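Local coordinates for protein HemO (Neisseria meningitidis, PDB 1P3V) that binds heme through an axial histidine and probably cleaves its porphyrin ring oxidatively, as a heme oxygenase, at residues Cys113-Asn118 against Lys151-Phe156. Numbering follows the deposited sequence.
Sequences CAEGSN and KHWRAF. With HEM (protoporphyrin IX containing Fe), chain B; CMO (carbon monoxide), chain C.
His152 begins the contact by reaching across to the carboxylate of Glu115. Its NE2 donates a weak, bent hydrogen bond to Glu115 OE2 (3.0 Å, N-H...O angle 126°), with the carboxylate plane nearly perpendicular to the imidazole. Asn118 ND2 lies at the edge of the same ring, 3.7 Å from His152 CD2, and gives Glu115 OE2 a second, long and weak bond. An imidazole suits this position because it carries an N-H at its rim and leaves a flat face for stacking, here with the ring of His145.

One residue on, Trp153 packs the six-membered ring of its indole against the backbone of Gly116, beside a heme propionate. CZ3 rests 3.3 Å from Gly116 CA, and CZ2 lies 3.9 Å from the propionate oxygen O1D of the heme. The missing side chain of Gly116 lets the helix come close to the porphyrin, its carbonyl carbon C 3.3 Å from heme C2D. Trp153 also touches Tyr112, a heme-binding residue.

Phe156, a turn later, turns one ring face to the aliphatic part of Glu115, whose CG sits over the ring centre in a CH-pi contact. With CG anti to the backbone N (chi1 -163°) and a bend at chi2, Glu115 lays its methylenes on the phenyl while its carboxylate goes to His152.

Between these nearly antiparallel helices (157°), Glu115 thus combines an apolar stem, set on Phe156, with a polar end held by donors. Its buried carboxylate is shared among His152, Asn118 and, through OE1, Tyr60; these donors would probably stabilise its negative charge.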
loop_
_atom_site.group_PDB
_atom_site.type_symbol
_atom_site.label_atom_id
_atom_site.label_comp_id
_atom_site.label_asym_id
_atom_site.label_seq_id
_atom_site.Cartn_x
_atom_site.Cartn_y
_atom_site.Cartn_z
ATOM N N CYS A 113 -6.356 -2.333 -0.157
ATOM C CA CYS A 113 -5.016 -2.669 0.308
ATOM C C CYS A 113 -4.146 -1.414 0.304
ATOM O O CYS A 113 -3.459 -1.114 1.291
ATOM C CB CYS A 113 -4.407 -3.738 -0.607
ATOM S SG CYS A 113 -2.693 -4.211 -0.213
ATOM N N ALA A 114 -4.191 -0.677 -0.805
ATOM C CA ALA A 114 -3.417 0.546 -0.938
ATOM C C ALA A 114 -3.885 1.669 -0.013
ATOM O O ALA A 114 -3.071 2.240 0.720
ATOM C CB ALA A 114 -3.445 1.032 -2.377
ATOM N N GLU A 115 -5.185 1.980 -0.029
ATOM C CA GLU A 115 -5.688 3.082 0.801
ATOM C C GLU A 115 -5.560 2.800 2.295
ATOM O O GLU A 115 -5.338 3.709 3.095
ATOM C CB GLU A 115 -7.142 3.436 0.435
ATOM C CG GLU A 115 -7.590 4.802 0.958
ATOM C CD GLU A 115 -6.518 5.883 0.785
ATOM O OE1 GLU A 115 -5.848 5.918 -0.277
ATOM O OE2 GLU A 115 -6.342 6.705 1.704
ATOM N N GLY A 116 -5.696 1.538 2.671
ATOM C CA GLY A 116 -5.546 1.187 4.069
ATOM C C GLY A 116 -4.112 1.386 4.543
ATOM O O GLY A 116 -3.894 1.802 5.683
ATOM N N SER A 117 -3.129 1.109 3.683
ATOM C CA SER A 117 -1.733 1.274 4.074
ATOM C C SER A 117 -1.420 2.723 4.462
ATOM O O SER A 117 -0.415 2.994 5.122
ATOM C CB SER A 117 -0.798 0.839 2.939
ATOM O OG SER A 117 -0.912 1.684 1.805
ATOM N N ASN A 118 -2.270 3.652 4.033
ATOM C CA ASN A 118 -2.078 5.056 4.358
ATOM C C ASN A 118 -2.612 5.260 5.771
ATOM O O ASN A 118 -2.150 6.131 6.511
ATOM C CB ASN A 118 -2.826 5.934 3.351
ATOM C CG ASN A 118 -2.625 7.426 3.603
ATOM O OD1 ASN A 118 -1.591 7.855 4.147
ATOM N ND2 ASN A 118 -3.609 8.232 3.189
ATOM N N LYS A 151 -9.878 10.328 10.080
ATOM C CA LYS A 151 -11.019 10.941 9.424
ATOM C C LYS A 151 -11.017 10.541 7.954
ATOM O O LYS A 151 -11.955 9.905 7.456
ATOM C CB LYS A 151 -10.930 12.462 9.553
ATOM C CG LYS A 151 -10.798 12.968 10.990
ATOM C CD LYS A 151 -11.982 12.565 11.855
ATOM C CE LYS A 151 -11.873 13.191 13.242
ATOM N NZ LYS A 151 -12.956 12.738 14.166
ATOM N N HIS A 152 -9.939 10.906 7.273
ATOM C CA HIS A 152 -9.782 10.604 5.863
ATOM C C HIS A 152 -10.076 9.139 5.542
ATOM O O HIS A 152 -10.658 8.834 4.504
ATOM C CB HIS A 152 -8.367 10.967 5.421
ATOM C CG HIS A 152 -8.017 10.473 4.055
ATOM N ND1 HIS A 152 -8.745 10.809 2.935
ATOM C CD2 HIS A 152 -7.017 9.665 3.627
ATOM C CE1 HIS A 152 -8.208 10.231 1.875
ATOM N NE2 HIS A 152 -7.159 9.532 2.268
ATOM N N TRP A 153 -9.676 8.233 6.428
ATOM C CA TRP A 153 -9.914 6.815 6.194
ATOM C C TRP A 153 -11.380 6.460 6.379
ATOM O O TRP A 153 -11.951 5.709 5.589
ATOM C CB TRP A 153 -9.055 5.960 7.123
ATOM C CG TRP A 153 -9.450 4.520 7.121
ATOM C CD1 TRP A 153 -10.097 3.851 8.116
ATOM C CD2 TRP A 153 -9.229 3.565 6.071
ATOM N NE1 TRP A 153 -10.292 2.540 7.760
ATOM C CE2 TRP A 153 -9.768 2.334 6.509
ATOM C CE3 TRP A 153 -8.629 3.628 4.807
ATOM C CZ2 TRP A 153 -9.725 1.173 5.723
ATOM C CZ3 TRP A 153 -8.586 2.474 4.028
ATOM C CH2 TRP A 153 -9.130 1.263 4.491
ATOM N N ARG A 154 -11.991 6.998 7.428
ATOM C CA ARG A 154 -13.398 6.728 7.682
ATOM C C ARG A 154 -14.204 7.228 6.487
ATOM O O ARG A 154 -15.155 6.580 6.049
ATOM C CB ARG A 154 -13.834 7.439 8.961
ATOM C CG ARG A 154 -13.059 6.968 10.176
ATOM C CD ARG A 154 -13.121 7.966 11.315
ATOM N NE ARG A 154 -12.079 7.686 12.299
ATOM C CZ ARG A 154 -11.553 8.598 13.111
ATOM N NH1 ARG A 154 -11.972 9.859 13.059
ATOM N NH2 ARG A 154 -10.596 8.251 13.970
ATOM N N ALA A 155 -13.802 8.378 5.955
ATOM C CA ALA A 155 -14.481 8.960 4.804
ATOM C C ALA A 155 -14.334 8.020 3.612
ATOM O O ALA A 155 -15.286 7.796 2.868
ATOM C CB ALA A 155 -13.889 10.329 4.477
ATOM N N PHE A 156 -13.132 7.471 3.445
ATOM C CA PHE A 156 -12.851 6.540 2.358
ATOM C C PHE A 156 -13.729 5.292 2.499
ATOM O O PHE A 156 -14.358 4.843 1.540
ATOM C CB PHE A 156 -11.375 6.125 2.386
ATOM C CG PHE A 156 -10.979 5.249 1.241
ATOM C CD1 PHE A 156 -10.659 5.802 0.003
ATOM C CD2 PHE A 156 -10.975 3.863 1.377
ATOM C CE1 PHE A 156 -10.346 4.988 -1.087
ATOM C CE2 PHE A 156 -10.663 3.038 0.290
ATOM C CZ PHE A 156 -10.351 3.602 -0.942
HETATM C CHA HEM B . -3.786 -0.781 8.654
HETATM C CHB HEM B . 0.610 -1.273 10.640
HETATM C CHC HEM B . 2.429 -2.268 6.239
HETATM C CHD HEM B . -2.052 -2.276 4.308
HETATM C C1A HEM B . -2.742 -0.856 9.599
HETATM C C2A HEM B . -2.857 -0.605 11.048
HETATM C C3A HEM B . -1.602 -0.758 11.600
HETATM C C4A HEM B . -0.743 -1.082 10.491
HETATM C CMA HEM B . -1.174 -0.670 13.075
HETATM C CAA HEM B . -4.117 -0.221 11.834
HETATM C CBA HEM B . -4.451 1.233 11.561
HETATM C CGA HEM B . -5.678 1.716 12.324
HETATM O O1A HEM B . -6.719 1.013 12.299
HETATM O O2A HEM B . -5.604 2.812 12.933
HETATM C C1B HEM B . 1.462 -1.672 9.611
HETATM C C2B HEM B . 2.901 -1.687 9.767
HETATM C C3B HEM B . 3.444 -1.940 8.537
HETATM C C4B HEM B . 2.307 -2.086 7.615
HETATM C CMB HEM B . 3.623 -1.403 11.064
HETATM C CAB HEM B . 4.799 -1.985 8.172
HETATM C CBB HEM B . 5.908 -2.489 8.972
HETATM C C1C HEM B . 1.340 -2.334 5.343
HETATM C C2C HEM B . 1.494 -2.478 3.896
HETATM C C3C HEM B . 0.249 -2.573 3.347
HETATM C C4C HEM B . -0.670 -2.442 4.471
HETATM C CMC HEM B . 2.819 -2.381 3.139
HETATM C CAC HEM B . -0.128 -2.682 2.001
HETATM C CBC HEM B . 0.549 -3.376 0.935
HETATM C C1D HEM B . -2.899 -1.858 5.336
HETATM C C2D HEM B . -4.342 -1.859 5.205
HETATM C C3D HEM B . -4.809 -1.383 6.404
HETATM C C4D HEM B . -3.681 -1.137 7.276
HETATM C CMD HEM B . -5.141 -2.286 3.963
HETATM C CAD HEM B . -6.275 -1.137 6.733
HETATM C CBD HEM B . -6.817 -2.139 7.751
HETATM C CGD HEM B . -8.255 -1.854 8.132
HETATM O O1D HEM B . -9.177 -2.281 7.403
HETATM O O2D HEM B . -8.456 -1.187 9.162
HETATM N NA HEM B . -1.454 -1.190 9.282
HETATM N NB HEM B . 1.084 -1.917 8.276
HETATM N NC HEM B . 0.012 -2.257 5.690
HETATM N ND HEM B . -2.509 -1.501 6.628
HETATM FE FE HEM B . -0.774 -1.787 7.495
HETATM C C CMO C . -0.277 0.095 7.207
HETATM O O CMO C . 0.300 1.116 6.950
#